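Local coordinates for protein lytic polysaccharide monooxygenase (Neurospora crassa, PDB 4QI8) that probably uses a copper ion together with O2 or H2O2 to cleave the beta-1,4-glucosidic bonds of cellulose oxidatively, at residues S133-I143 with Q155-T166; W17-N25 with F43-L54. One frame throughout, in Å; residues are numbered along the deposited sequence.

Contact 1. Residues S133-I143 with Q155-T166; sequences SGSYLLRAEHI and QFYISCAQLSIT
The antiparallel beta hairpin of strands 134-144 and 155-166, in the beta-sandwich of this AA9 enzyme, is joined by the hydrogen-bonded pairs G134-I165, Y136-L163, L138-A161, A140-S159 and H142-Y157. Each pair makes both backbone bonds, as in Y136 N to L163 O at 2.9 Å, and the N-to-C directions of the two strand segments are 156° apart. On the face bearing Y136, a CH-pi contact forms: I165 CD1 sits over the ring, 3.8 Å from its centroid and 24° off the normal. On the other face, I143 CG2 lies over the F156 ring, 4.1 Å from the centroid, while E141 OE2 meets the edge of that ring at CD2, 3.4 Å away. R139 starts with CG anti to the backbone N (chi1 175°) and runs extended as far as NE, where the guanidinium turns off and sets NH2 3.7 Å from I158 CD1. The same NH2 forms a salt bridge with E141 OE2 at 2.8 Å, from above the carboxylate plane, and also bonds I40 O; Y185 OH and Q77 NE2 hold E141 OE1. A leucine in place of R139 would probably leave OE2 of the buried E141 without its charged mate. Near the start of strand 155-166, Y157 of the copper site gives its OH to Q155 OE1 (2.7 Å). Strand 76-82 flanks 134-143 and strand 54-57 flanks 155-166, while L138, A140 and A161 pack on Y64 of strand 61-67 in the opposing sheet.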
loop_
_atom_site.group_PDB
_atom_site.type_symbol
_atom_site.label_atom_id
_atom_site.label_comp_id
_atom_site.label_asym_id
_atom_site.label_seq_id
_atom_site.Cartn_x
_atom_site.Cartn_y
_atom_site.Cartn_z
ATOM N N SER A 133 4.023 6.592 -18.441
ATOM C CA SER A 133 4.148 7.845 -17.710
ATOM C C SER A 133 2.766 8.419 -17.451
ATOM O O SER A 133 1.827 8.189 -18.211
ATOM C CB SER A 133 4.972 8.853 -18.503
ATOM O OG SER A 133 4.338 9.155 -19.728
ATOM N N GLY A 134 2.641 9.150 -16.356
ATOM C CA GLY A 134 1.402 9.818 -16.027
ATOM C C GLY A 134 1.333 10.093 -14.543
ATOM O O GLY A 134 2.295 9.869 -13.820
ATOM N N SER A 135 0.193 10.592 -14.094
ATOM C CA SER A 135 -0.042 10.757 -12.666
ATOM C C SER A 135 -0.543 9.450 -12.078
ATOM O O SER A 135 -1.320 8.746 -12.719
ATOM C CB SER A 135 -1.051 11.867 -12.423
ATOM O OG SER A 135 -0.557 13.106 -12.897
ATOM N N TYR A 136 -0.103 9.154 -10.858
ATOM C CA TYR A 136 -0.425 7.897 -10.191
ATOM C C TYR A 136 -0.690 8.106 -8.709
ATOM O O TYR A 136 -0.102 8.996 -8.079
ATOM C CB TYR A 136 0.749 6.918 -10.264
ATOM C CG TYR A 136 0.962 6.195 -11.575
ATOM C CD1 TYR A 136 1.573 6.827 -12.657
ATOM C CD2 TYR A 136 0.593 4.867 -11.716
ATOM C CE1 TYR A 136 1.789 6.157 -13.847
ATOM C CE2 TYR A 136 0.809 4.183 -12.898
ATOM C CZ TYR A 136 1.418 4.827 -13.953
ATOM O OH TYR A 136 1.610 4.112 -15.116
ATOM N N LEU A 137 -1.539 7.246 -8.147
ATOM C CA LEU A 137 -1.570 7.042 -6.715
ATOM C C LEU A 137 -0.717 5.832 -6.370
ATOM O O LEU A 137 -0.763 4.810 -7.069
ATOM C CB LEU A 137 -2.996 6.803 -6.232
ATOM C CG LEU A 137 -3.956 7.963 -6.490
ATOM C CD1 LEU A 137 -5.380 7.581 -6.101
ATOM C CD2 LEU A 137 -3.521 9.189 -5.720
ATOM N N LEU A 138 0.033 5.954 -5.273
ATOM C CA LEU A 138 0.800 4.857 -4.702
ATOM C C LEU A 138 0.215 4.550 -3.337
ATOM O O LEU A 138 0.296 5.372 -2.427
ATOM C CB LEU A 138 2.274 5.228 -4.581
ATOM C CG LEU A 138 3.168 4.218 -3.854
ATOM C CD1 LEU A 138 3.251 2.868 -4.553
ATOM C CD2 LEU A 138 4.546 4.812 -3.679
ATOM N N ARG A 139 -0.425 3.391 -3.228
ATOM C CA ARG A 139 -1.050 2.952 -1.990
ATOM C C ARG A 139 -0.068 2.100 -1.198
ATOM O O ARG A 139 0.456 1.110 -1.708
ATOM C CB ARG A 139 -2.322 2.154 -2.301
ATOM C CG ARG A 139 -3.019 1.537 -1.104
ATOM C CD ARG A 139 -4.269 0.798 -1.555
ATOM N NE ARG A 139 -4.976 0.163 -0.446
ATOM C CZ ARG A 139 -4.654 -1.013 0.072
ATOM N NH1 ARG A 139 -3.650 -1.714 -0.446
ATOM N NH2 ARG A 139 -5.340 -1.496 1.097
ATOM N N ALA A 140 0.147 2.492 0.058
ATOM C CA ALA A 140 0.947 1.751 1.026
ATOM C C ALA A 140 0.012 1.066 1.996
ATOM O O ALA A 140 -0.927 1.692 2.484
ATOM C CB ALA A 140 1.836 2.706 1.796
ATOM N N GLU A 141 0.287 -0.196 2.306
ATOM C CA GLU A 141 -0.391 -0.846 3.409
ATOM C C GLU A 141 0.548 -1.754 4.171
ATOM O O GLU A 141 1.406 -2.424 3.594
ATOM C CB GLU A 141 -1.632 -1.631 2.975
ATOM C CG GLU A 141 -1.356 -2.988 2.355
ATOM C CD GLU A 141 -2.597 -3.670 1.800
ATOM O OE1 GLU A 141 -2.444 -4.360 0.768
ATOM O OE2 GLU A 141 -3.716 -3.477 2.337
ATOM N N HIS A 142 0.357 -1.754 5.482
ATOM C CA HIS A 142 0.880 -2.793 6.328
ATOM C C HIS A 142 -0.310 -3.543 6.910
ATOM O O HIS A 142 -1.272 -2.919 7.371
ATOM C CB HIS A 142 1.721 -2.246 7.476
ATOM C CG HIS A 142 2.417 -3.340 8.197
ATOM N ND1 HIS A 142 2.142 -3.679 9.506
ATOM C CD2 HIS A 142 3.305 -4.251 7.738
ATOM C CE1 HIS A 142 2.859 -4.742 9.822
ATOM N NE2 HIS A 142 3.563 -5.111 8.767
ATOM N N ILE A 143 -0.233 -4.872 6.912
ATOM C CA ILE A 143 -1.312 -5.691 7.454
ATOM C C ILE A 143 -0.818 -6.367 8.724
ATOM O O ILE A 143 -0.024 -7.304 8.668
ATOM C CB ILE A 143 -1.814 -6.752 6.443
ATOM C CG1 ILE A 143 -2.007 -6.133 5.051
ATOM C CG2 ILE A 143 -3.109 -7.334 6.953
ATOM C CD1 ILE A 143 -2.441 -7.129 3.969
ATOM N N GLN A 155 -5.344 -5.865 10.999
ATOM C CA GLN A 155 -5.208 -4.419 11.183
ATOM C C GLN A 155 -4.482 -3.808 9.989
ATOM O O GLN A 155 -3.279 -4.004 9.813
ATOM C CB GLN A 155 -4.426 -4.127 12.470
ATOM C CG GLN A 155 -5.132 -4.659 13.701
ATOM C CD GLN A 155 -4.402 -4.393 15.000
ATOM O OE1 GLN A 155 -3.297 -3.828 15.026
ATOM N NE2 GLN A 155 -5.013 -4.825 16.096
ATOM N N PHE A 156 -5.208 -3.053 9.172
ATOM C CA PHE A 156 -4.626 -2.431 7.983
ATOM C C PHE A 156 -4.223 -0.983 8.273
ATOM O O PHE A 156 -5.050 -0.163 8.688
ATOM C CB PHE A 156 -5.617 -2.449 6.810
ATOM C CG PHE A 156 -5.994 -3.827 6.328
ATOM C CD1 PHE A 156 -6.964 -4.576 6.978
ATOM C CD2 PHE A 156 -5.408 -4.346 5.188
ATOM C CE1 PHE A 156 -7.316 -5.828 6.507
ATOM C CE2 PHE A 156 -5.766 -5.591 4.715
ATOM C CZ PHE A 156 -6.720 -6.331 5.381
ATOM N N TYR A 157 -2.950 -0.677 8.035
ATOM C CA TYR A 157 -2.395 0.666 8.219
ATOM C C TYR A 157 -2.042 1.169 6.817
ATOM O O TYR A 157 -1.193 0.592 6.154
ATOM C CB TYR A 157 -1.161 0.610 9.133
ATOM C CG TYR A 157 -1.480 0.063 10.506
ATOM C CD1 TYR A 157 -1.909 0.916 11.527
ATOM C CD2 TYR A 157 -1.363 -1.297 10.795
ATOM C CE1 TYR A 157 -2.215 0.433 12.783
ATOM C CE2 TYR A 157 -1.663 -1.785 12.057
ATOM C CZ TYR A 157 -2.090 -0.915 13.045
ATOM O OH TYR A 157 -2.406 -1.357 14.310
ATOM N N ILE A 158 -2.735 2.212 6.360
ATOM C CA ILE A 158 -2.806 2.575 4.942
ATOM C C ILE A 158 -2.572 4.064 4.723
ATOM O O ILE A 158 -3.019 4.884 5.535
ATOM C CB ILE A 158 -4.206 2.208 4.383
ATOM C CG1 ILE A 158 -4.402 0.691 4.389
ATOM C CG2 ILE A 158 -4.433 2.775 2.980
ATOM C CD1 ILE A 158 -5.872 0.275 4.342
ATOM N N SER A 159 -1.937 4.411 3.603
ATOM C CA SER A 159 -2.079 5.754 3.046
ATOM C C SER A 159 -1.833 5.689 1.547
ATOM O O SER A 159 -1.410 4.661 1.020
ATOM C CB SER A 159 -1.109 6.751 3.699
ATOM O OG SER A 159 0.209 6.476 3.269
ATOM N N CYS A 160 -2.066 6.821 0.878
ATOM C CA CYS A 160 -1.820 6.950 -0.553
ATOM C C CYS A 160 -1.086 8.233 -0.897
ATOM O O CYS A 160 -1.487 9.314 -0.485
ATOM C CB CYS A 160 -3.126 6.963 -1.337
ATOM S SG CYS A 160 -4.003 5.401 -1.276
ATOM N N ALA A 161 -0.033 8.078 -1.695
ATOM C CA ALA A 161 0.771 9.187 -2.189
ATOM C C ALA A 161 0.395 9.574 -3.612
ATOM O O ALA A 161 -0.014 8.731 -4.407
ATOM C CB ALA A 161 2.244 8.826 -2.128
ATOM N N GLN A 162 0.536 10.860 -3.912
ATOM C CA GLN A 162 0.349 11.380 -5.258
ATOM C C GLN A 162 1.692 11.516 -5.946
ATOM O O GLN A 162 2.578 12.226 -5.457
ATOM C CB GLN A 162 -0.387 12.732 -5.235
ATOM C CG GLN A 162 -1.792 12.609 -4.658
ATOM C CD GLN A 162 -2.640 13.867 -4.687
ATOM O OE1 GLN A 162 -3.747 13.876 -4.136
ATOM N NE2 GLN A 162 -2.151 14.926 -5.339
ATOM N N LEU A 163 1.828 10.831 -7.081
ATOM C CA LEU A 163 3.054 10.827 -7.885
ATOM C C LEU A 163 2.800 11.295 -9.306
ATOM O O LEU A 163 1.715 11.111 -9.858
ATOM C CB LEU A 163 3.650 9.418 -7.993
ATOM C CG LEU A 163 3.911 8.652 -6.705
ATOM C CD1 LEU A 163 4.545 7.310 -7.045
ATOM C CD2 LEU A 163 4.795 9.440 -5.741
ATOM N N SER A 164 3.830 11.880 -9.899
ATOM C CA SER A 164 3.908 12.084 -11.339
ATOM C C SER A 164 5.074 11.235 -11.833
ATOM O O SER A 164 6.228 11.554 -11.562
ATOM C CB SER A 164 4.127 13.555 -11.663
ATOM O OG SER A 164 4.314 13.731 -13.053
ATOM N N ILE A 165 4.761 10.132 -12.510
ATOM C CA ILE A 165 5.777 9.184 -12.946
ATOM C C ILE A 165 6.190 9.544 -14.366
ATOM O O ILE A 165 5.351 9.657 -15.260
ATOM C CB ILE A 165 5.284 7.724 -12.844
ATOM C CG1 ILE A 165 5.013 7.380 -11.372
ATOM C CG2 ILE A 165 6.310 6.773 -13.451
ATOM C CD1 ILE A 165 4.538 5.948 -11.108
ATOM N N THR A 166 7.487 9.755 -14.554
ATOM C CA THR A 166 8.031 10.192 -15.831
ATOM C C THR A 166 8.894 9.111 -16.467
ATOM O O THR A 166 9.310 8.159 -15.813
ATOM C CB THR A 166 8.901 11.434 -15.641
ATOM O OG1 THR A 166 10.019 11.102 -14.810
ATOM C CG2 THR A 166 8.107 12.560 -14.993
#

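Contact 2. Residues W17-N25 with F43-L54; sequences WQYVRRADN and FQSTHSPAQSTL
Y19 carries CG beside its backbone N (chi1 -62°), which lays its ring against L54: L54 CB lies over one face of the Y19 ring, 4.0 Å from its centroid, in a CH-pi contact, and Q18 CG covers the opposite face. The same first torsion in R21 (-66°), followed by a chain extended from CG to NE, carries the guanidinium to H47, whose CE1 stands over the centre of the group, 3.5 Å from R21 CZ. The two planes are 83° apart, the imidazole edge-on to the guanidinium face, and both groups are fixed further on, by W92 O for R21 and N90 O for H47. Q44 is gripped at both ends of its amide: OE1 accepts S48 N, while NE2 donates to S48 O and, 2.9 Å away, to R22 O, both acceptors lying in the amide plane. F43, with positive phi just after helix 39-42, offers its O to D24 N at 2.8 Å. D24 OD2 answers by taking S45 N on its syn side, also at 2.8 Å; Q39 NE2 is a further donor to it. At the other end, S52 N bonds Q18 O at 2.9 Å. These two loops lie against the sandwich: W17 and N25 touch strand 3-8, V20 and P49 rest on strand 155-166, and L54 opens strand 54-57.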
loop_
_atom_site.group_PDB
_atom_site.type_symbol
_atom_site.label_atom_id
_atom_site.label_comp_id
_atom_site.label_asym_id
_atom_site.label_seq_id
_atom_site.Cartn_x
_atom_site.Cartn_y
_atom_site.Cartn_z
ATOM N N TRP A 17 2.323 14.395 5.247
ATOM C CA TRP A 17 1.114 14.629 4.453
ATOM C C TRP A 17 1.311 15.681 3.362
ATOM O O TRP A 17 0.344 16.250 2.851
ATOM C CB TRP A 17 -0.079 14.972 5.347
ATOM C CG TRP A 17 -0.197 14.077 6.545
ATOM C CD1 TRP A 17 -0.097 14.458 7.843
ATOM C CD2 TRP A 17 -0.427 12.654 6.562
ATOM N NE1 TRP A 17 -0.262 13.381 8.668
ATOM C CE2 TRP A 17 -0.463 12.258 7.911
ATOM C CE3 TRP A 17 -0.624 11.683 5.573
ATOM C CZ2 TRP A 17 -0.673 10.934 8.301
ATOM C CZ3 TRP A 17 -0.845 10.362 5.968
ATOM C CH2 TRP A 17 -0.865 10.003 7.316
ATOM N N GLN A 18 2.553 15.888 2.941
ATOM C CA GLN A 18 2.810 16.814 1.843
ATOM C C GLN A 18 2.439 16.178 0.510
ATOM O O GLN A 18 1.682 16.755 -0.261
ATOM C CB GLN A 18 4.263 17.272 1.818
ATOM C CG GLN A 18 4.535 18.236 0.678
ATOM C CD GLN A 18 5.953 18.719 0.649
ATOM O OE1 GLN A 18 6.812 18.192 1.353
ATOM N NE2 GLN A 18 6.212 19.731 -0.163
ATOM N N TYR A 19 2.972 14.985 0.250
ATOM C CA TYR A 19 2.684 14.235 -0.972
ATOM C C TYR A 19 1.756 13.053 -0.707
ATOM O O TYR A 19 1.422 12.317 -1.623
ATOM C CB TYR A 19 3.991 13.727 -1.584
ATOM C CG TYR A 19 4.923 14.833 -1.990
ATOM C CD1 TYR A 19 4.678 15.582 -3.117
ATOM C CD2 TYR A 19 6.050 15.135 -1.251
ATOM C CE1 TYR A 19 5.522 16.603 -3.505
ATOM C CE2 TYR A 19 6.901 16.162 -1.638
ATOM C CZ TYR A 19 6.629 16.883 -2.761
ATOM O OH TYR A 19 7.486 17.893 -3.130
ATOM N N VAL A 20 1.365 12.866 0.551
ATOM C CA VAL A 20 0.502 11.771 0.954
ATOM C C VAL A 20 -0.829 12.351 1.407
ATOM O O VAL A 20 -0.865 13.267 2.230
ATOM C CB VAL A 20 1.160 10.954 2.084
ATOM C CG1 VAL A 20 0.231 9.847 2.560
ATOM C CG2 VAL A 20 2.501 10.385 1.622
ATOM N N ARG A 21 -1.918 11.856 0.828
ATOM C CA ARG A 21 -3.255 12.258 1.239
ATOM C C ARG A 21 -3.419 12.003 2.725
ATOM O O ARG A 21 -3.091 10.921 3.203
ATOM C CB ARG A 21 -4.284 11.476 0.429
ATOM C CG ARG A 21 -4.241 11.837 -1.042
ATOM C CD ARG A 21 -5.344 11.183 -1.850
ATOM N NE ARG A 21 -5.345 11.693 -3.217
ATOM C CZ ARG A 21 -6.091 11.221 -4.207
ATOM N NH1 ARG A 21 -6.915 10.193 -4.009
ATOM N NH2 ARG A 21 -6.013 11.786 -5.405
ATOM N N ARG A 22 -3.912 12.983 3.475
ATOM C CA ARG A 22 -3.918 12.800 4.916
ATOM C C ARG A 22 -4.873 11.669 5.301
ATOM O O ARG A 22 -6.078 11.712 5.038
ATOM C CB ARG A 22 -4.255 14.075 5.689
ATOM C CG ARG A 22 -4.018 13.870 7.194
ATOM C CD ARG A 22 -3.942 15.132 7.990
ATOM N NE ARG A 22 -5.264 15.675 8.209
ATOM C CZ ARG A 22 -5.500 16.773 8.922
ATOM N NH1 ARG A 22 -4.500 17.442 9.486
ATOM N NH2 ARG A 22 -6.749 17.202 9.085
ATOM N N ALA A 23 -4.320 10.639 5.922
ATOM C CA ALA A 23 -5.098 9.477 6.308
ATOM C C ALA A 23 -5.943 9.785 7.525
ATOM O O ALA A 23 -5.565 10.596 8.378
ATOM C CB ALA A 23 -4.167 8.309 6.597
ATOM N N ASP A 24 -7.069 9.091 7.633
ATOM C CA ASP A 24 -7.992 9.333 8.724
ATOM C C ASP A 24 -7.412 8.928 10.081
ATOM O O ASP A 24 -7.990 9.305 11.103
ATOM C CB ASP A 24 -9.327 8.607 8.507
ATOM C CG ASP A 24 -10.192 9.213 7.414
ATOM O OD1 ASP A 24 -9.982 10.384 7.029
ATOM O OD2 ASP A 24 -11.110 8.491 6.959
ATOM N N ASN A 25 -6.307 8.169 10.102
ATOM C CA ASN A 25 -5.624 7.812 11.356
ATOM C C ASN A 25 -4.527 8.805 11.762
ATOM O O ASN A 25 -3.681 8.493 12.600
ATOM C CB ASN A 25 -5.053 6.388 11.306
ATOM C CG ASN A 25 -3.831 6.254 10.412
ATOM O OD1 ASN A 25 -3.582 7.085 9.531
ATOM N ND2 ASN A 25 -3.058 5.204 10.647
ATOM N N PHE A 43 -7.532 5.204 3.142
ATOM C CA PHE A 43 -7.831 5.600 4.522
ATOM C C PHE A 43 -8.505 6.977 4.588
ATOM O O PHE A 43 -8.225 7.770 5.492
ATOM C CB PHE A 43 -6.567 5.545 5.423
ATOM C CG PHE A 43 -6.820 5.092 6.863
ATOM C CD1 PHE A 43 -8.056 5.257 7.485
ATOM C CD2 PHE A 43 -5.792 4.499 7.591
ATOM C CE1 PHE A 43 -8.262 4.828 8.784
ATOM C CE2 PHE A 43 -5.999 4.074 8.888
ATOM C CZ PHE A 43 -7.233 4.224 9.479
ATOM N N GLN A 44 -9.420 7.243 3.657
ATOM C CA GLN A 44 -10.180 8.489 3.687
ATOM C C GLN A 44 -11.654 8.222 3.449
ATOM O O GLN A 44 -12.067 7.896 2.340
ATOM C CB GLN A 44 -9.690 9.476 2.636
ATOM C CG GLN A 44 -8.282 9.991 2.847
ATOM C CD GLN A 44 -7.961 11.130 1.895
ATOM O OE1 GLN A 44 -8.391 11.122 0.734
ATOM N NE2 GLN A 44 -7.216 12.127 2.379
ATOM N N SER A 45 -12.473 8.408 4.475
ATOM C CA SER A 45 -13.913 8.350 4.257
ATOM C C SER A 45 -14.395 9.536 3.421
ATOM O O SER A 45 -15.356 9.414 2.667
ATOM C CB SER A 45 -14.674 8.329 5.572
ATOM O OG SER A 45 -14.310 7.217 6.354
ATOM N N THR A 46 -13.752 10.687 3.606
ATOM C CA THR A 46 -13.987 11.877 2.789
ATOM C C THR A 46 -12.689 12.121 2.030
ATOM O O THR A 46 -11.665 12.391 2.642
ATOM C CB THR A 46 -14.337 13.131 3.660
ATOM O OG1 THR A 46 -15.532 12.893 4.413
ATOM C CG2 THR A 46 -14.528 14.380 2.803
ATOM N N HIS A 47 -12.731 12.034 0.703
ATOM C CA HIS A 47 -11.550 12.279 -0.114
ATOM C C HIS A 47 -10.996 13.667 0.140
ATOM O O HIS A 47 -11.755 14.637 0.169
ATOM C CB HIS A 47 -11.918 12.148 -1.592
ATOM C CG HIS A 47 -10.923 12.767 -2.522
ATOM N ND1 HIS A 47 -9.748 12.141 -2.880
ATOM C CD2 HIS A 47 -10.930 13.957 -3.165
ATOM C CE1 HIS A 47 -9.076 12.924 -3.702
ATOM N NE2 HIS A 47 -9.771 14.029 -3.895
ATOM N N SER A 48 -9.685 13.760 0.318
ATOM C CA SER A 48 -8.977 15.040 0.402
ATOM C C SER A 48 -7.646 14.887 -0.332
ATOM O O SER A 48 -6.877 13.984 -0.001
ATOM C CB SER A 48 -8.685 15.430 1.861
ATOM O OG SER A 48 -9.840 15.856 2.569
ATOM N N PRO A 49 -7.339 15.764 -1.300
ATOM C CA PRO A 49 -6.062 15.640 -2.007
ATOM C C PRO A 49 -4.859 15.907 -1.111
ATOM O O PRO A 49 -4.961 16.593 -0.093
ATOM C CB PRO A 49 -6.155 16.729 -3.079
ATOM C CG PRO A 49 -7.113 17.709 -2.546
ATOM C CD PRO A 49 -8.120 16.913 -1.785
ATOM N N ALA A 50 -3.709 15.387 -1.521
ATOM C CA ALA A 50 -2.438 15.766 -0.923
ATOM C C ALA A 50 -2.108 17.195 -1.317
ATOM O O ALA A 50 -2.622 17.710 -2.300
ATOM C CB ALA A 50 -1.335 14.845 -1.393
ATOM N N GLN A 51 -1.237 17.829 -0.551
ATOM C CA GLN A 51 -0.832 19.191 -0.849
ATOM C C GLN A 51 -0.109 19.303 -2.186
ATOM O O GLN A 51 -0.234 20.315 -2.886
ATOM C CB GLN A 51 0.085 19.722 0.248
ATOM C CG GLN A 51 -0.580 19.930 1.592
ATOM C CD GLN A 51 0.409 20.426 2.629
ATOM O OE1 GLN A 51 1.466 19.827 2.826
ATOM N NE2 GLN A 51 0.094 21.543 3.268
ATOM N N SER A 52 0.683 18.283 -2.511
ATOM C CA SER A 52 1.518 18.291 -3.705
ATOM C C SER A 52 1.631 16.885 -4.292
ATOM O O SER A 52 1.187 15.912 -3.678
ATOM C CB SER A 52 2.912 18.844 -3.374
ATOM O OG SER A 52 2.844 20.146 -2.798
ATOM N N THR A 53 2.240 16.803 -5.469
ATOM C CA THR A 53 2.429 15.558 -6.197
ATOM C C THR A 53 3.913 15.436 -6.512
ATOM O O THR A 53 4.512 16.383 -7.005
ATOM C CB THR A 53 1.574 15.582 -7.483
ATOM O OG1 THR A 53 0.188 15.649 -7.124
ATOM C CG2 THR A 53 1.819 14.367 -8.357
ATOM N N LEU A 54 4.505 14.288 -6.199
ATOM C CA LEU A 54 5.946 14.078 -6.285
ATOM C C LEU A 54 6.356 13.493 -7.632
ATOM O O LEU A 54 5.868 12.437 -8.014
ATOM C CB LEU A 54 6.377 13.137 -5.168
ATOM C CG LEU A 54 7.879 12.862 -5.101
ATOM C CD1 LEU A 54 8.658 14.124 -4.741
ATOM C CD2 LEU A 54 8.172 11.738 -4.115
HETATM O O HOH W 1 5.126 21.123 -1.985
HETATM O O HOH W 2 -8.843 9.821 -1.632
HETATM O O HOH W 3 -4.631 15.615 2.509
HETATM O O HOH W 4 -12.066 11.414 5.743
#

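Contact 2 precedes contact 1 in sequence, its two loops flanking helix 39-42, and the two contacts lie about 10 Å apart, centre to centre. Strand 155-166 is the element that joins them. Its Q162 N probably bonds Y19 O (2.9 Å) and its S164 N probably bonds L54 O (2.8 Å), so the strand is edged by 17-25 and by the start of strand 54-57, its parallel neighbour. The Q162 side chain adds bonds to R21, A50 and T53, and the disulfide C42-C160 ties the helix to the same strand. Copper lies at the end of the hairpin marked by Y157, whose side chain is about 5 Å from that of N25; the loop contact thus extends from the sandwich flank to the surroundings of the metal site.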